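Local coordinates for putative O-acetylhomoserine (Thiol)-lyase (Campylobacter jejuni, PDB 4OC9), which probably works as a pyridoxal-phosphate-dependent O-acetylhomoserine aminocarboxypropyltransferase of the trans-sulfuration enzyme family, at residues D[350-353]-D[354-357]; D[395-398]-D[399-403]. All coordinates share one frame; numbering follows the deposited sequence.

Contact 1: D[350-353]-D[354-357]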
ATOM      1  N   TYR D 350      22.487 -27.437 -24.933  1.00 25.71           N
ATOM      2  CA  TYR D 350      21.186 -27.384 -24.299  1.00 22.93           C
ATOM      3  C   TYR D 350      21.159 -28.071 -22.931  1.00 22.35           C
ATOM      4  O   TYR D 350      20.703 -27.486 -21.943  1.00 21.39           O
ATOM      5  CB  TYR D 350      20.087 -27.950 -25.238  1.00 24.63           C
ATOM      6  CG  TYR D 350      18.765 -28.032 -24.531  1.00 25.06           C
ATOM      7  CD1 TYR D 350      17.998 -26.897 -24.340  1.00 26.22           C
ATOM      8  CD2 TYR D 350      18.323 -29.229 -23.979  1.00 26.35           C
ATOM      9  CE1 TYR D 350      16.827 -26.936 -23.604  1.00 29.28           C
ATOM     10  CE2 TYR D 350      17.134 -29.294 -23.265  1.00 29.48           C
ATOM     11  CZ  TYR D 350      16.386 -28.144 -23.075  1.00 30.97           C
ATOM     12  OH  TYR D 350      15.203 -28.202 -22.355  1.00 30.53           O
ATOM     13  N   GLU D 351      21.651 -29.301 -22.845  1.00 23.34           N
ATOM     14  CA  GLU D 351      21.646 -30.028 -21.561  1.00 25.06           C
ATOM     15  C   GLU D 351      22.432 -29.339 -20.464  1.00 22.10           C
ATOM     16  O   GLU D 351      22.064 -29.417 -19.293  1.00 19.97           O
ATOM     17  CB  GLU D 351      22.108 -31.478 -21.740  1.00 31.48           C
ATOM     18  CG  GLU D 351      21.139 -32.376 -22.535  1.00 39.09           C
ATOM     19  CD  GLU D 351      19.817 -32.673 -21.798  1.00 48.77           C
ATOM     20  OE1 GLU D 351      19.793 -32.656 -20.551  1.00 51.93           O
ATOM     21  OE2 GLU D 351      18.812 -33.000 -22.473  1.00 63.62           O
ATOM     22  N   HIS D 352      23.504 -28.647 -20.844  1.00 21.82           N
ATOM     23  CA  HIS D 352      24.342 -27.937 -19.882  1.00 22.17           C
ATOM     24  C   HIS D 352      23.622 -26.680 -19.405  1.00 19.47           C
ATOM     25  O   HIS D 352      23.579 -26.402 -18.212  1.00 18.31           O
ATOM     26  CB  HIS D 352      25.728 -27.671 -20.474  1.00 24.90           C
ATOM     27  CG  HIS D 352      26.706 -27.035 -19.518  1.00 29.62           C
ATOM     28  ND1 HIS D 352      27.400 -25.876 -19.808  1.00 29.96           N
ATOM     29  CD2 HIS D 352      27.038 -27.354 -18.241  1.00 27.61           C
ATOM     30  CE1 HIS D 352      28.185 -25.562 -18.794  1.00 27.28           C
ATOM     31  NE2 HIS D 352      27.968 -26.430 -17.819  1.00 29.72           N
ATOM     32  N   ALA D 353      22.991 -25.976 -20.332  1.00 18.44           N
ATOM     33  CA  ALA D 353      22.228 -24.756 -20.009  1.00 19.34           C
ATOM     34  C   ALA D 353      21.092 -25.029 -19.015  1.00 22.47           C
ATOM     35  O   ALA D 353      20.779 -24.223 -18.142  1.00 21.50           O
ATOM     36  CB  ALA D 353      21.648 -24.159 -21.261  1.00 17.49           C
ATOM     37  N   ARG D 354      20.508 -26.209 -19.150  1.00 25.11           N
ATOM     38  CA  ARG D 354      19.424 -26.633 -18.324  1.00 25.67           C
ATOM     39  C   ARG D 354      19.974 -27.024 -16.931  1.00 24.60           C
ATOM     40  O   ARG D 354      19.363 -26.695 -15.900  1.00 28.13           O
ATOM     41  CB  ARG D 354      18.765 -27.812 -19.035  1.00 27.21           C
ATOM     42  CG  ARG D 354      17.344 -28.163 -18.729  1.00 29.32           C
ATOM     43  CD  ARG D 354      16.922 -29.413 -19.533  1.00 32.09           C
ATOM     44  NE  ARG D 354      15.850 -30.025 -18.729  1.00 38.79           N
ATOM     45  CZ  ARG D 354      16.044 -30.766 -17.618  1.00 44.05           C
ATOM     46  NH1 ARG D 354      15.010 -31.294 -16.946  1.00 47.71           N
ATOM     47  NH2 ARG D 354      17.275 -30.976 -17.146  1.00 44.74           N
ATOM     48  N   ARG D 355      21.109 -27.724 -16.854  1.00 25.03           N
ATOM     49  CA  ARG D 355      21.647 -28.089 -15.524  1.00 25.38           C
ATOM     50  C   ARG D 355      21.967 -26.852 -14.729  1.00 22.75           C
ATOM     51  O   ARG D 355      21.762 -26.821 -13.525  1.00 28.32           O
ATOM     52  CB  ARG D 355      22.890 -28.986 -15.555  1.00 28.95           C
ATOM     53  CG  ARG D 355      22.637 -30.419 -15.976  1.00 32.28           C
ATOM     54  CD  ARG D 355      23.864 -31.308 -15.769  1.00 34.68           C
ATOM     55  NE  ARG D 355      25.058 -30.820 -16.470  1.00 39.99           N
ATOM     56  CZ  ARG D 355      25.337 -31.040 -17.760  1.00 46.05           C
ATOM     57  NH1 ARG D 355      24.487 -31.692 -18.540  1.00 51.77           N
ATOM     58  NH2 ARG D 355      26.451 -30.556 -18.292  1.00 47.19           N
ATOM     59  N   ILE D 356      22.514 -25.857 -15.410  1.00 19.36           N
ATOM     60  CA  ILE D 356      22.868 -24.603 -14.789  1.00 17.22           C
ATOM     61  C   ILE D 356      21.631 -23.968 -14.188  1.00 15.37           C
ATOM     62  O   ILE D 356      21.638 -23.611 -13.011  1.00 16.06           O
ATOM     63  CB  ILE D 356      23.534 -23.647 -15.791  1.00 16.65           C
ATOM     64  CG1 ILE D 356      24.909 -24.188 -16.211  1.00 15.88           C
ATOM     65  CG2 ILE D 356      23.766 -22.290 -15.146  1.00 16.12           C
ATOM     66  CD1 ILE D 356      25.573 -23.402 -17.307  1.00 16.33           C
ATOM     67  N   CYS D 357      20.588 -23.799 -14.983  1.00 16.97           N
ATOM     68  CA  CYS D 357      19.335 -23.209 -14.479  1.00 19.13           C
ATOM     69  C   CYS D 357      18.745 -23.976 -13.296  1.00 19.86           C
ATOM     70  O   CYS D 357      18.192 -23.374 -12.384  1.00 22.17           O
ATOM     71  CB  CYS D 357      18.270 -23.153 -15.536  1.00 19.92           C
ATOM     72  SG  CYS D 357      18.646 -22.055 -16.875  1.00 20.95           S
TER
HETATM   73  O   HOH W   1      20.041 -30.966 -18.260  1.00 41.66           O
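Y350 meets R354 one helical turn later, and the pair opens a textbook i to i+4 ladder. R354 N donates to Y350 O at 3.1 Å. With CG anti to the backbone N (chi1 174°), the phenol comes obliquely across the extended arginine, ring and guanidinium planes 54° apart, and its OH lies 3.5 Å from R354 CD. The methylene thus comes obliquely to the ring, whereas the hydroxyl approaches the edge of the guanidinium.

E351 takes the second rung through R355 N. Its carboxylate reaches R354 through water: one molecule donates to E351 OE1 at 2.9 Å and also to E351 O, and accepts from R354 NH2 at 3.0 Å. OE1 itself stands well out of the guanidinium plane, so any direct attraction is probably one of charge alone.

H352 O accepts the third rung from I356 N at 3.0 Å, and its side chain has neighbours of two kinds. R355, salt-bridged through NE to S424 OXT, bends at chi3 (-57°), which brings one face of its guanidinium over H352 CA, toward the rim, and NH2 to the imidazole edge, 3.3 Å from H352 CD2. Over a face of the same ring stands I356 CD1, a CH-pi contact 3.9 Å from the centroid. The ring nitrogens are held by K348 N and I422 O.

A353 closes the ladder, its O accepting from C357 N at 3.2 Å. A353 and I356 pack on I402 of strand 401-405, I356 and C357 on I376 of strand 375-377, and I356 also touches helix 411-422; L38 of a second subunit packs against R354 and C357.

Contact 2: D[395-398]-D[399-403]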
ATOM      1  N   ALA D 395      18.171 -12.669 -34.017  1.00 43.27           N
ATOM      2  CA  ALA D 395      18.327 -11.951 -32.743  1.00 39.58           C
ATOM      3  C   ALA D 395      19.577 -12.457 -32.014  1.00 37.73           C
ATOM      4  O   ALA D 395      19.999 -11.889 -30.984  1.00 34.72           O
ATOM      5  CB  ALA D 395      17.099 -12.148 -31.854  1.00 43.26           C
ATOM      6  N   GLY D 396      20.133 -13.553 -32.531  1.00 32.63           N
ATOM      7  CA  GLY D 396      21.330 -14.181 -31.989  1.00 31.48           C
ATOM      8  C   GLY D 396      21.102 -14.994 -30.733  1.00 28.44           C
ATOM      9  O   GLY D 396      21.784 -14.761 -29.775  1.00 25.31           O
ATOM     10  N   ILE D 397      20.145 -15.930 -30.719  1.00 25.44           N
ATOM     11  CA  ILE D 397      19.892 -16.771 -29.544  1.00 26.10           C
ATOM     12  C   ILE D 397      20.016 -18.233 -29.962  1.00 24.77           C
ATOM     13  O   ILE D 397      19.701 -18.555 -31.074  1.00 32.35           O
ATOM     14  CB  ILE D 397      18.485 -16.558 -28.979  1.00 26.30           C
ATOM     15  CG1 ILE D 397      18.286 -15.096 -28.556  1.00 28.18           C
ATOM     16  CG2 ILE D 397      18.233 -17.510 -27.801  1.00 25.13           C
ATOM     17  CD1 ILE D 397      16.859 -14.733 -28.142  1.00 32.62           C
ATOM     18  N   THR D 398      20.489 -19.106 -29.084  1.00 23.53           N
ATOM     19  CA  THR D 398      20.625 -20.514 -29.404  1.00 21.65           C
ATOM     20  C   THR D 398      20.031 -21.366 -28.293  1.00 22.70           C
ATOM     21  O   THR D 398      19.605 -20.868 -27.284  1.00 19.73           O
ATOM     22  CB  THR D 398      22.101 -20.950 -29.489  1.00 21.61           C
ATOM     23  OG1 THR D 398      22.682 -21.010 -28.183  1.00 22.36           O
ATOM     24  CG2 THR D 398      22.913 -20.030 -30.419  1.00 21.52           C
ATOM     25  N   LYS D 399      20.057 -22.674 -28.469  1.00 27.40           N
ATOM     26  CA  LYS D 399      19.557 -23.585 -27.454  1.00 32.35           C
ATOM     27  C   LYS D 399      20.479 -23.654 -26.220  1.00 29.97           C
ATOM     28  O   LYS D 399      20.090 -24.199 -25.168  1.00 28.12           O
ATOM     29  CB  LYS D 399      19.348 -25.011 -28.019  1.00 40.66           C
ATOM     30  CG  LYS D 399      18.069 -25.234 -28.825  1.00 49.90           C
ATOM     31  CD  LYS D 399      17.914 -26.579 -29.534  1.00 59.23           C
ATOM     32  CE  LYS D 399      18.071 -27.830 -28.681  1.00 61.10           C
ATOM     33  NZ  LYS D 399      16.952 -28.173 -27.775  1.00 62.94           N
ATOM     34  N   ALA D 400      21.702 -23.152 -26.366  1.00 25.19           N
ATOM     35  CA  ALA D 400      22.675 -23.162 -25.275  1.00 23.31           C
ATOM     36  C   ALA D 400      22.725 -21.820 -24.552  1.00 18.86           C
ATOM     37  O   ALA D 400      23.409 -21.678 -23.548  1.00 17.66           O
ATOM     38  CB  ALA D 400      24.048 -23.512 -25.839  1.00 21.55           C
ATOM     39  N   THR D 401      21.972 -20.844 -25.059  1.00 16.91           N
ATOM     40  CA  THR D 401      21.964 -19.502 -24.483  1.00 14.68           C
ATOM     41  C   THR D 401      21.278 -19.327 -23.145  1.00 14.63           C
ATOM     42  O   THR D 401      20.163 -19.799 -22.936  1.00 12.95           O
ATOM     43  CB  THR D 401      21.319 -18.511 -25.445  1.00 13.50           C
ATOM     44  OG1 THR D 401      22.049 -18.506 -26.695  1.00 13.65           O
ATOM     45  CG2 THR D 401      21.366 -17.127 -24.856  1.00 13.05           C
ATOM     46  N   ILE D 402      21.962 -18.632 -22.255  1.00 12.92           N
ATOM     47  CA  ILE D 402      21.461 -18.333 -20.921  1.00 13.67           C
ATOM     48  C   ILE D 402      21.533 -16.854 -20.711  1.00 13.33           C
ATOM     49  O   ILE D 402      22.520 -16.239 -21.090  1.00 11.75           O
ATOM     50  CB  ILE D 402      22.291 -19.003 -19.830  1.00 14.56           C
ATOM     51  CG1 ILE D 402      21.915 -20.477 -19.792  1.00 17.02           C
ATOM     52  CG2 ILE D 402      21.969 -18.411 -18.443  1.00 14.07           C
ATOM     53  CD1 ILE D 402      22.751 -21.292 -18.819  1.00 19.39           C
ATOM     54  N   ARG D 403      20.494 -16.298 -20.101  1.00 13.42           N
ATOM     55  CA  ARG D 403      20.447 -14.881 -19.839  1.00 14.04           C
ATOM     56  C   ARG D 403      20.465 -14.689 -18.322  1.00 12.98           C
ATOM     57  O   ARG D 403      19.799 -15.409 -17.605  1.00 12.00           O
ATOM     58  CB  ARG D 403      19.155 -14.278 -20.362  1.00 17.04           C
ATOM     59  CG  ARG D 403      19.133 -12.765 -20.285  1.00 18.51           C
ATOM     60  CD  ARG D 403      17.798 -12.065 -20.523  1.00 19.47           C
ATOM     61  NE  ARG D 403      16.450 -12.369 -20.063  1.00 21.86           N
ATOM     62  CZ  ARG D 403      15.861 -12.165 -18.918  1.00 22.93           C
ATOM     63  NH1 ARG D 403      16.582 -11.895 -17.885  1.00 25.79           N
ATOM     64  NH2 ARG D 403      14.565 -12.483 -18.791  1.00 24.52           N
TER
HETATM   65  O   HOH W   2      18.534 -20.091 -25.000  1.00 10.80           O
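T398 and T401 face each other across a tight turn held by backbone, hydroxyl and carboxylate bonds. The backbone contributes one bond across the turn: T401 N donates to T398 O at 3.2 Å; the donor stands well above the carbonyl plane. A water binds the same carbonyl, donating to T398 O and to T401 O at 2.6 Å each, and so bridges the two ends of the turn.

Side-chain hydroxyls supply the second kind. T401 OG1 takes the amide of T398 at 2.9 Å, and T398 OG1 takes that of A400 at 3.0 Å. A chi1 of 73° sets T398 OG1 between its own N and carbonyl carbon, from where it can fold over the following peptides. This is an ST turn superimposed on a type I beta turn, T398 to T401, in the link between helix 389-394 and strand 401-405. Just upstream, G396, with positive phi, is the C-prime residue of the Schellman motif that ends the helix.

Both hydroxyls also bond to the carboxylate of E346, T398 OG1 to OE1 and T401 OG1 to OE2, which fixes the turn against strand 342-346.

Apolar packing is slighter: I397 CG2 rests 4.0 Å from T401 CB, the two side chains crossing at about a right angle.

How the contacts relate
From the N terminus the chain leaves strand 342-346 and enters helix 350-359, where contact 1 spans about two turns. It then passes through strands 364-365 and 375-377 and helix 389-394 before contact 2 turns it into strand 401-405. The two are local and in series, neither nesting nor crossing, with centres about 12 Å apart. Yet they touch: the Y350 ring makes a cation-pi contact with K399, and A353 O packs 3.6 Å from I402 CD1. Helix 350-359 is thereby laid against strand 401-405, which in the five-stranded mixed sheet runs between strands 342-346 and 375-377, antiparallel to both.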